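Local coordinates for protein C-domain type II peptide synthetase (Streptomyces globisporus, PDB 4ZNM) that is a condensation-domain protein of a type II peptide synthetase, at residues L137-G142 with L151-H156; Q221-I226 with P355-S360; I368-A373 with G409-I414. All blocks are in the same frame, centred on the assembly; numbering follows the deposited sequence.

Interaction 1 of 3, residues L137-G142 with L151-H156; sequences LRAVLG and LVLIAH
Val140 O receives the backbone N-H of Val152 at 2.8 Å, almost straight at 172°, and Val140 N returns a bond to Val152 O. A second such pair joins Arg138 and Ile154, so strands 137-143 and 148-156 form a regular antiparallel beta hairpin. Ile154 O accepts Arg138 N at 2.9 Å and is also approached by Leu137 CA, at 3.2 Å, in a weaker CA-H...O contact. Strand 148-156 ends on His156, the first histidine of the His-His-x-x-x-Asp signature of condensation domains.

Arg138 and Ile154 run side by side on one face of the sheet. CG2 of Ile154 touches Arg138 CB at 3.7 Å and also lies over the centre of the guanidinium; the chain of Arg138 bends at chi3 (-77°) to fold this flat group back over the methyl. Its polar end is held elsewhere, with NH1 bonded to Thr127 OG1 and Gly128 O, and the side chain lies about 7 Å from a bound sodium ion. Val140 and Val152 share this face and pack against helix 110-125.

Leu137, Ala139, Leu141, Leu151, Leu153 and Ala155 make up the other face, where helix 162-180 covers Leu151, Leu153 and Ala155. Leu141 and Leu151 cross there at about a right angle, CD1 of Leu141 meeting CB of Leu151 at 4.1 Å. Packing is tightest where Leu153 CD2 presses on Ala139 CB at 3.5 Å.

Interaction 2 of 3, residues Q221-I226 with P355-S360; sequences QGARII and PELMAS
With CG of Leu357 trans to its backbone N (chi1 -173°) and CG1 of Ile225 set opposite its own carbonyl carbon (chi1 -69°), the two branched side chains meet at an oblique crossing, Ile225 CG1 lying 3.8 Å from Leu357 CG. CD1 of Ile225 reaches on to Leu357 CD2 and to CG of Met358, present as selenomethionine, while Leu357 CD1 leans the other way onto Ala223 CB.

Arg224 turns at chi2 (-80°) and runs alongside Glu356, so that one face of its guanidinium rests on Glu356 CB, 3.4 Å from Arg224 CZ and over the centre of the group. The carboxylate leads away: Arg224 NH2 and Glu356 OE1 are 4.9 Å apart, too far for a salt bridge. Arg224 NH1 instead bonds back to Ala223 O, approaching from above that carbonyl's plane; the oxygen lies in the guanidinium plane and probably helps to fix its rotation.

Between the backbones, Leu357 O accepts Ile225 N at 2.9 Å and a proton from a water at 2.7 Å. That water also donates to Ile225 O at 2.9 Å and accepts from Ser360 N, tying the two backbones together. Residues 356-359 form a type I beta turn, closed by Ala359 N on Glu356 O. The arrangement is a loop-to-loop contact in which this turn packs on the segment leading into edge strand 227-229 of the five-stranded sheet.

Interaction 3 of 3, residues I368-A373 with G409-I414; sequences ISVFQA and GVLWSI
The CD2-CE2 side of the Phe371 ring lies over one face of the Trp412 indole, toward its rim, while Val370 O lies at the indole edge, in plane, 3.5 Å from Trp412 CD1. The rings meet obliquely, with planes at 35°, and CD2 of Phe371 comes to 3.6 Å from Trp412 CG. The far end of the phenyl, CZ of Phe371, touches Ile414 CG1 at 4.1 Å. Tyr276 extends the aromatic cluster, stacking on Phe371 and meeting Trp412 edge-to-face, and its hydroxyl bonds Ser369 OG. Phe441 makes a further edge-to-face pair with Trp412.

On the other face of the sheet, Val370 CB packs against Leu411 CD1 at 3.7 Å. Gln372 holds CG between its backbone N and carbonyl carbon (chi1 89°) and continues extended, which takes OE1 back across to the two methyls of Leu411, 3.9 Å from CD1.

The backbones run parallel, their short segments 9° apart, and share five backbone hydrogen bonds, the first from Val410 N to Ile368 O and the last from Ile414 N to Gln372 O. Val370 O takes the shortest, from Trp412 N at 2.8 Å; this carbonyl, bonded in the strand pairing, also lies beside the indole edge. Val370 and Gln372 are each bonded through both N and O to the neighbouring strand. Between the two strands the chain leaves to supply strands 383-385 and 388-392 to the other sheet, so this parallel pair belongs to a long crossover, consistent with the two-lobed fold of condensation domains.

The three contacts follow one another along the chain without interleaving, all within the condensation domain. Interaction 1 lies in the six-stranded sheet, whereas interaction 3 is the parallel pair within the five-stranded one; their centres are 24 Å apart and they do not touch. Interaction 2 lies on the far side of the chain's centre from interaction 1, with 38 Å between centres, but it adjoins interaction 3: Ile225 CG2 packs on Ile368 CG2 at 3.6 Å. Both of its loops lead into neighbouring strands, 227-229 and 366-373, so interactions 2 and 3 belong to the same lobe, while the chain between 373 and 409 links it to the sheet of interaction 1.

Interaction 1 of 3, residues L137-G142 with L151-H156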
loop_
_atom_site.group_PDB
_atom_site.type_symbol
_atom_site.label_atom_id
_atom_site.label_comp_id
_atom_site.label_asym_id
_atom_site.label_seq_id
_atom_site.Cartn_x
_atom_site.Cartn_y
_atom_site.Cartn_z
ATOM N N LEU A 137 11.884 6.661 -10.078
ATOM C CA LEU A 137 10.573 6.670 -10.722
ATOM C C LEU A 137 10.817 6.384 -12.188
ATOM O O LEU A 137 11.658 7.031 -12.777
ATOM C CB LEU A 137 9.871 8.021 -10.559
ATOM C CG LEU A 137 8.598 8.288 -11.370
ATOM C CD1 LEU A 137 7.395 7.479 -10.842
ATOM C CD2 LEU A 137 8.230 9.798 -11.371
ATOM N N ARG A 138 10.113 5.411 -12.746
ATOM C CA ARG A 138 10.108 5.199 -14.189
ATOM C C ARG A 138 8.692 5.207 -14.724
ATOM O O ARG A 138 7.739 4.983 -13.976
ATOM C CB ARG A 138 10.739 3.880 -14.568
ATOM C CG ARG A 138 12.215 3.813 -14.321
ATOM C CD ARG A 138 12.860 2.621 -15.043
ATOM N NE ARG A 138 12.629 1.343 -14.365
ATOM C CZ ARG A 138 11.702 0.448 -14.702
ATOM N NH1 ARG A 138 11.621 -0.697 -14.007
ATOM N NH2 ARG A 138 10.869 0.681 -15.732
ATOM N N ALA A 139 8.577 5.395 -16.033
ATOM C CA ALA A 139 7.282 5.385 -16.694
ATOM C C ALA A 139 7.334 4.606 -17.988
ATOM O O ALA A 139 8.305 4.696 -18.769
ATOM C CB ALA A 139 6.830 6.783 -16.972
ATOM N N VAL A 140 6.264 3.869 -18.219
ATOM C CA VAL A 140 6.086 3.129 -19.446
ATOM C C VAL A 140 4.694 3.520 -19.994
ATOM O O VAL A 140 3.683 3.353 -19.325
ATOM C CB VAL A 140 6.199 1.623 -19.213
ATOM C CG1 VAL A 140 6.010 0.871 -20.500
ATOM C CG2 VAL A 140 7.548 1.284 -18.585
ATOM N N LEU A 141 4.667 4.034 -21.216
ATOM C CA LEU A 141 3.418 4.383 -21.876
ATOM C C LEU A 141 3.070 3.348 -22.949
ATOM O O LEU A 141 3.824 3.162 -23.910
ATOM C CB LEU A 141 3.543 5.779 -22.482
ATOM C CG LEU A 141 2.270 6.271 -23.184
ATOM C CD1 LEU A 141 1.182 6.602 -22.178
ATOM C CD2 LEU A 141 2.613 7.460 -24.032
ATOM N N GLY A 142 1.959 2.636 -22.746
ATOM C CA GLY A 142 1.459 1.719 -23.752
ATOM C C GLY A 142 0.341 2.341 -24.573
ATOM O O GLY A 142 -0.730 2.600 -24.051
ATOM N N LEU A 151 -0.813 4.467 -19.069
ATOM C CA LEU A 151 0.429 4.960 -18.517
ATOM C C LEU A 151 0.738 4.192 -17.234
ATOM O O LEU A 151 -0.084 4.210 -16.303
ATOM C CB LEU A 151 0.326 6.445 -18.211
ATOM C CG LEU A 151 1.599 7.018 -17.563
ATOM C CD1 LEU A 151 2.860 6.838 -18.430
ATOM C CD2 LEU A 151 1.388 8.458 -17.172
ATOM N N VAL A 152 1.887 3.524 -17.190
ATOM C CA VAL A 152 2.321 2.809 -15.983
ATOM C C VAL A 152 3.475 3.533 -15.313
ATOM O O VAL A 152 4.499 3.798 -15.923
ATOM C CB VAL A 152 2.760 1.370 -16.267
ATOM C CG1 VAL A 152 3.163 0.650 -14.966
ATOM C CG2 VAL A 152 1.654 0.607 -16.993
ATOM N N LEU A 153 3.288 3.854 -14.044
ATOM C CA LEU A 153 4.369 4.372 -13.242
ATOM C C LEU A 153 4.857 3.357 -12.208
ATOM O O LEU A 153 4.078 2.589 -11.604
ATOM C CB LEU A 153 3.924 5.647 -12.546
ATOM C CG LEU A 153 3.342 6.737 -13.450
ATOM C CD1 LEU A 153 3.011 7.971 -12.576
ATOM C CD2 LEU A 153 4.317 7.080 -14.582
ATOM N N ILE A 154 6.155 3.378 -11.988
ATOM C CA ILE A 154 6.762 2.560 -10.961
ATOM C C ILE A 154 7.750 3.392 -10.181
ATOM O O ILE A 154 8.520 4.161 -10.737
ATOM C CB ILE A 154 7.426 1.338 -11.558
ATOM C CG1 ILE A 154 8.036 0.491 -10.446
ATOM C CG2 ILE A 154 8.431 1.747 -12.591
ATOM C CD1 ILE A 154 8.544 -0.843 -10.946
ATOM N N ALA A 155 7.691 3.236 -8.868
ATOM C CA ALA A 155 8.518 4.013 -7.969
ATOM C C ALA A 155 8.961 3.139 -6.822
ATOM O O ALA A 155 8.231 2.240 -6.390
ATOM C CB ALA A 155 7.739 5.198 -7.441
ATOM N N HIS A 156 10.144 3.421 -6.300
ATOM C CA HIS A 156 10.615 2.668 -5.171
ATOM C C HIS A 156 9.753 3.002 -3.963
ATOM O O HIS A 156 9.404 4.156 -3.707
ATOM C CB HIS A 156 12.086 2.933 -4.883
ATOM C CG HIS A 156 12.720 1.803 -4.145
ATOM N ND1 HIS A 156 12.675 1.686 -2.770
ATOM C CD2 HIS A 156 13.337 0.687 -4.599
ATOM C CE1 HIS A 156 13.267 0.555 -2.410
ATOM N NE2 HIS A 156 13.677 -0.066 -3.505
#

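Interaction 2 of 3, residues Q221-I226 with P355-S360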
loop_
_atom_site.group_PDB
_atom_site.type_symbol
_atom_site.label_atom_id
_atom_site.label_comp_id
_atom_site.label_asym_id
_atom_site.label_seq_id
_atom_site.Cartn_x
_atom_site.Cartn_y
_atom_site.Cartn_z
ATOM N N GLN A 221 -0.409 -5.260 26.591
ATOM C CA GLN A 221 0.134 -6.150 27.600
ATOM C C GLN A 221 -0.123 -7.612 27.242
ATOM O O GLN A 221 -1.275 -8.055 27.212
ATOM C CB GLN A 221 -0.483 -5.840 28.954
ATOM C CG GLN A 221 -0.032 -6.737 30.078
ATOM C CD GLN A 221 1.204 -6.214 30.735
ATOM O OE1 GLN A 221 2.281 -6.223 30.145
ATOM N NE2 GLN A 221 1.059 -5.728 31.964
ATOM N N GLY A 222 0.944 -8.365 27.006
ATOM C CA GLY A 222 0.815 -9.776 26.706
ATOM C C GLY A 222 0.274 -10.054 25.323
ATOM O O GLY A 222 -0.033 -11.201 24.995
ATOM N N ALA A 223 0.156 -9.018 24.496
ATOM C CA ALA A 223 -0.323 -9.219 23.159
ATOM C C ALA A 223 0.795 -9.761 22.253
ATOM O O ALA A 223 1.977 -9.404 22.391
ATOM C CB ALA A 223 -0.867 -7.941 22.600
ATOM N N ARG A 224 0.390 -10.595 21.298
ATOM C CA ARG A 224 1.271 -11.088 20.268
ATOM C C ARG A 224 0.512 -10.968 18.956
ATOM O O ARG A 224 -0.586 -11.494 18.846
ATOM C CB ARG A 224 1.679 -12.540 20.533
ATOM C CG ARG A 224 2.436 -12.773 21.848
ATOM C CD ARG A 224 3.907 -12.394 21.733
ATOM N NE ARG A 224 4.684 -12.805 22.901
ATOM C CZ ARG A 224 4.642 -12.200 24.090
ATOM N NH1 ARG A 224 3.841 -11.160 24.299
ATOM N NH2 ARG A 224 5.398 -12.644 25.079
ATOM N N ILE A 225 1.089 -10.271 17.975
ATOM C CA ILE A 225 0.517 -10.249 16.631
ATOM C C ILE A 225 0.263 -11.696 16.206
ATOM O O ILE A 225 1.111 -12.546 16.390
ATOM C CB ILE A 225 1.418 -9.535 15.621
ATOM C CG1 ILE A 225 1.459 -8.030 15.924
ATOM C CG2 ILE A 225 0.889 -9.741 14.218
ATOM C CD1 ILE A 225 2.583 -7.277 15.197
ATOM N N ILE A 226 -0.894 -11.957 15.611
ATOM C CA ILE A 226 -1.262 -13.305 15.223
ATOM C C ILE A 226 -0.427 -13.726 14.004
ATOM O O ILE A 226 -0.276 -12.966 13.031
ATOM C CB ILE A 226 -2.792 -13.401 14.959
ATOM C CG1 ILE A 226 -3.257 -14.846 14.862
ATOM C CG2 ILE A 226 -3.165 -12.730 13.708
ATOM C CD1 ILE A 226 -4.619 -15.034 15.471
ATOM N N PRO A 355 8.135 -5.087 23.511
ATOM C CA PRO A 355 9.165 -5.711 22.676
ATOM C C PRO A 355 8.917 -7.158 22.254
ATOM O O PRO A 355 9.696 -7.630 21.419
ATOM C CB PRO A 355 10.429 -5.606 23.541
ATOM C CG PRO A 355 9.940 -5.521 24.924
ATOM C CD PRO A 355 8.643 -4.750 24.843
ATOM N N GLU A 356 7.874 -7.820 22.760
ATOM C CA GLU A 356 7.586 -9.204 22.356
ATOM C C GLU A 356 6.419 -9.279 21.356
ATOM O O GLU A 356 6.055 -10.360 20.905
ATOM C CB GLU A 356 7.277 -10.087 23.579
ATOM C CG GLU A 356 8.383 -10.167 24.650
ATOM C CD GLU A 356 9.701 -10.743 24.148
ATOM O OE1 GLU A 356 9.699 -11.470 23.136
ATOM O OE2 GLU A 356 10.749 -10.468 24.767
ATOM N N LEU A 357 5.841 -8.132 21.015
ATOM C CA LEU A 357 4.684 -8.077 20.129
ATOM C C LEU A 357 4.849 -8.900 18.838
ATOM O O LEU A 357 3.874 -9.472 18.328
ATOM C CB LEU A 357 4.377 -6.621 19.755
ATOM C CG LEU A 357 3.084 -6.413 18.954
ATOM C CD1 LEU A 357 1.861 -6.732 19.836
ATOM C CD2 LEU A 357 3.016 -5.004 18.419
HETATM N N MSE A 358 6.063 -8.949 18.289
HETATM C CA MSE A 358 6.232 -9.574 16.985
HETATM C C MSE A 358 6.868 -10.945 17.072
HETATM O O MSE A 358 7.358 -11.454 16.070
HETATM C CB MSE A 358 7.102 -8.710 16.072
HETATM C CG MSE A 358 6.526 -7.356 15.655
HETATM SE SE MSE A 358 7.869 -6.467 14.567
HETATM C CE MSE A 358 9.127 -6.185 16.044
ATOM N N ALA A 359 6.884 -11.556 18.243
ATOM C CA ALA A 359 7.612 -12.828 18.393
ATOM C C ALA A 359 7.171 -13.966 17.439
ATOM O O ALA A 359 7.739 -15.049 17.496
ATOM C CB ALA A 359 7.512 -13.297 19.806
ATOM N N SER A 360 6.174 -13.705 16.588
ATOM C CA SER A 360 5.770 -14.649 15.536
ATOM C C SER A 360 5.985 -14.084 14.119
ATOM O O SER A 360 5.331 -14.486 13.147
ATOM C CB SER A 360 4.314 -15.058 15.721
ATOM O OG SER A 360 4.255 -16.237 16.503
HETATM O O HOH W 1 3.737 -11.932 17.344
#

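Interaction 3 of 3, residues I368-A373 with G409-I414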
loop_
_atom_site.group_PDB
_atom_site.type_symbol
_atom_site.label_atom_id
_atom_site.label_comp_id
_atom_site.label_asym_id
_atom_site.label_seq_id
_atom_site.Cartn_x
_atom_site.Cartn_y
_atom_site.Cartn_z
ATOM N N ILE A 368 3.708 -12.980 10.028
ATOM C CA ILE A 368 2.624 -12.106 10.361
ATOM C C ILE A 368 1.921 -11.629 9.086
ATOM O O ILE A 368 2.519 -11.550 8.013
ATOM C CB ILE A 368 3.081 -10.932 11.201
ATOM C CG1 ILE A 368 4.116 -10.100 10.484
ATOM C CG2 ILE A 368 3.646 -11.416 12.526
ATOM C CD1 ILE A 368 3.816 -8.650 10.658
ATOM N N SER A 369 0.642 -11.331 9.243
ATOM C CA SER A 369 -0.143 -10.736 8.191
ATOM C C SER A 369 -0.602 -9.345 8.588
ATOM O O SER A 369 -0.755 -9.013 9.772
ATOM C CB SER A 369 -1.349 -11.610 7.850
ATOM O OG SER A 369 -2.361 -11.434 8.819
ATOM N N VAL A 370 -0.775 -8.532 7.563
ATOM C CA VAL A 370 -1.250 -7.170 7.679
ATOM C C VAL A 370 -2.532 -7.028 6.846
ATOM O O VAL A 370 -2.618 -7.548 5.737
ATOM C CB VAL A 370 -0.191 -6.171 7.162
ATOM C CG1 VAL A 370 -0.668 -4.760 7.302
ATOM C CG2 VAL A 370 1.132 -6.322 7.905
ATOM N N PHE A 371 -3.484 -6.264 7.341
ATOM C CA PHE A 371 -4.731 -6.035 6.622
ATOM C C PHE A 371 -4.928 -4.531 6.507
ATOM O O PHE A 371 -5.165 -3.868 7.502
ATOM C CB PHE A 371 -5.884 -6.712 7.348
ATOM C CG PHE A 371 -7.165 -6.827 6.531
ATOM C CD1 PHE A 371 -8.054 -5.779 6.454
ATOM C CD2 PHE A 371 -7.476 -8.006 5.882
ATOM C CE1 PHE A 371 -9.229 -5.889 5.704
ATOM C CE2 PHE A 371 -8.648 -8.135 5.134
ATOM C CZ PHE A 371 -9.527 -7.069 5.049
ATOM N N GLN A 372 -4.789 -3.996 5.295
ATOM C CA GLN A 372 -4.790 -2.548 5.104
ATOM C C GLN A 372 -5.779 -2.063 4.083
ATOM O O GLN A 372 -6.044 -2.721 3.098
ATOM C CB GLN A 372 -3.397 -2.043 4.679
ATOM C CG GLN A 372 -3.072 -2.009 3.213
ATOM C CD GLN A 372 -1.798 -1.227 2.932
ATOM O OE1 GLN A 372 -0.826 -1.784 2.453
ATOM N NE2 GLN A 372 -1.809 0.073 3.215
ATOM N N ALA A 373 -6.255 -0.853 4.314
ATOM C CA ALA A 373 -6.965 -0.093 3.305
ATOM C C ALA A 373 -5.955 0.821 2.635
ATOM O O ALA A 373 -5.169 1.479 3.281
ATOM C CB ALA A 373 -8.119 0.715 3.939
ATOM N N GLY A 409 6.139 -11.183 5.262
ATOM C CA GLY A 409 4.789 -11.434 5.729
ATOM C C GLY A 409 3.751 -11.536 4.643
ATOM O O GLY A 409 4.067 -11.660 3.453
ATOM N N VAL A 410 2.504 -11.519 5.077
ATOM C CA VAL A 410 1.345 -11.608 4.183
ATOM C C VAL A 410 0.667 -10.249 4.214
ATOM O O VAL A 410 0.536 -9.646 5.284
ATOM C CB VAL A 410 0.388 -12.721 4.632
ATOM C CG1 VAL A 410 -0.867 -12.739 3.807
ATOM C CG2 VAL A 410 1.089 -14.062 4.561
ATOM N N LEU A 411 0.267 -9.739 3.057
ATOM C CA LEU A 411 -0.356 -8.442 3.036
ATOM C C LEU A 411 -1.689 -8.475 2.278
ATOM O O LEU A 411 -1.751 -8.889 1.114
ATOM C CB LEU A 411 0.569 -7.424 2.419
ATOM C CG LEU A 411 0.001 -6.031 2.220
ATOM C CD1 LEU A 411 -0.303 -5.458 3.551
ATOM C CD2 LEU A 411 0.992 -5.152 1.497
ATOM N N TRP A 412 -2.748 -8.045 2.958
ATOM C CA TRP A 412 -4.033 -7.785 2.299
ATOM C C TRP A 412 -4.138 -6.303 2.069
ATOM O O TRP A 412 -3.989 -5.518 2.993
ATOM C CB TRP A 412 -5.217 -8.234 3.138
ATOM C CG TRP A 412 -5.262 -9.637 3.520
ATOM C CD1 TRP A 412 -4.484 -10.249 4.437
ATOM C CD2 TRP A 412 -6.187 -10.620 3.051
ATOM N NE1 TRP A 412 -4.845 -11.564 4.553
ATOM C CE2 TRP A 412 -5.892 -11.811 3.713
ATOM C CE3 TRP A 412 -7.240 -10.597 2.132
ATOM C CZ2 TRP A 412 -6.608 -12.994 3.481
ATOM C CZ3 TRP A 412 -7.936 -11.756 1.901
ATOM C CH2 TRP A 412 -7.628 -12.932 2.578
ATOM N N SER A 413 -4.414 -5.918 0.834
ATOM C CA SER A 413 -4.466 -4.519 0.428
ATOM C C SER A 413 -5.801 -4.268 -0.289
ATOM O O SER A 413 -6.003 -4.779 -1.388
ATOM C CB SER A 413 -3.276 -4.197 -0.486
ATOM O OG SER A 413 -3.270 -2.837 -0.897
ATOM N N ILE A 414 -6.696 -3.512 0.350
ATOM C CA ILE A 414 -8.044 -3.273 -0.149
ATOM C C ILE A 414 -8.199 -1.831 -0.618
ATOM O O ILE A 414 -8.039 -0.920 0.200
ATOM C CB ILE A 414 -9.106 -3.522 0.930
ATOM C CG1 ILE A 414 -8.868 -4.848 1.663
ATOM C CG2 ILE A 414 -10.491 -3.466 0.327
ATOM C CD1 ILE A 414 -9.030 -6.043 0.827
#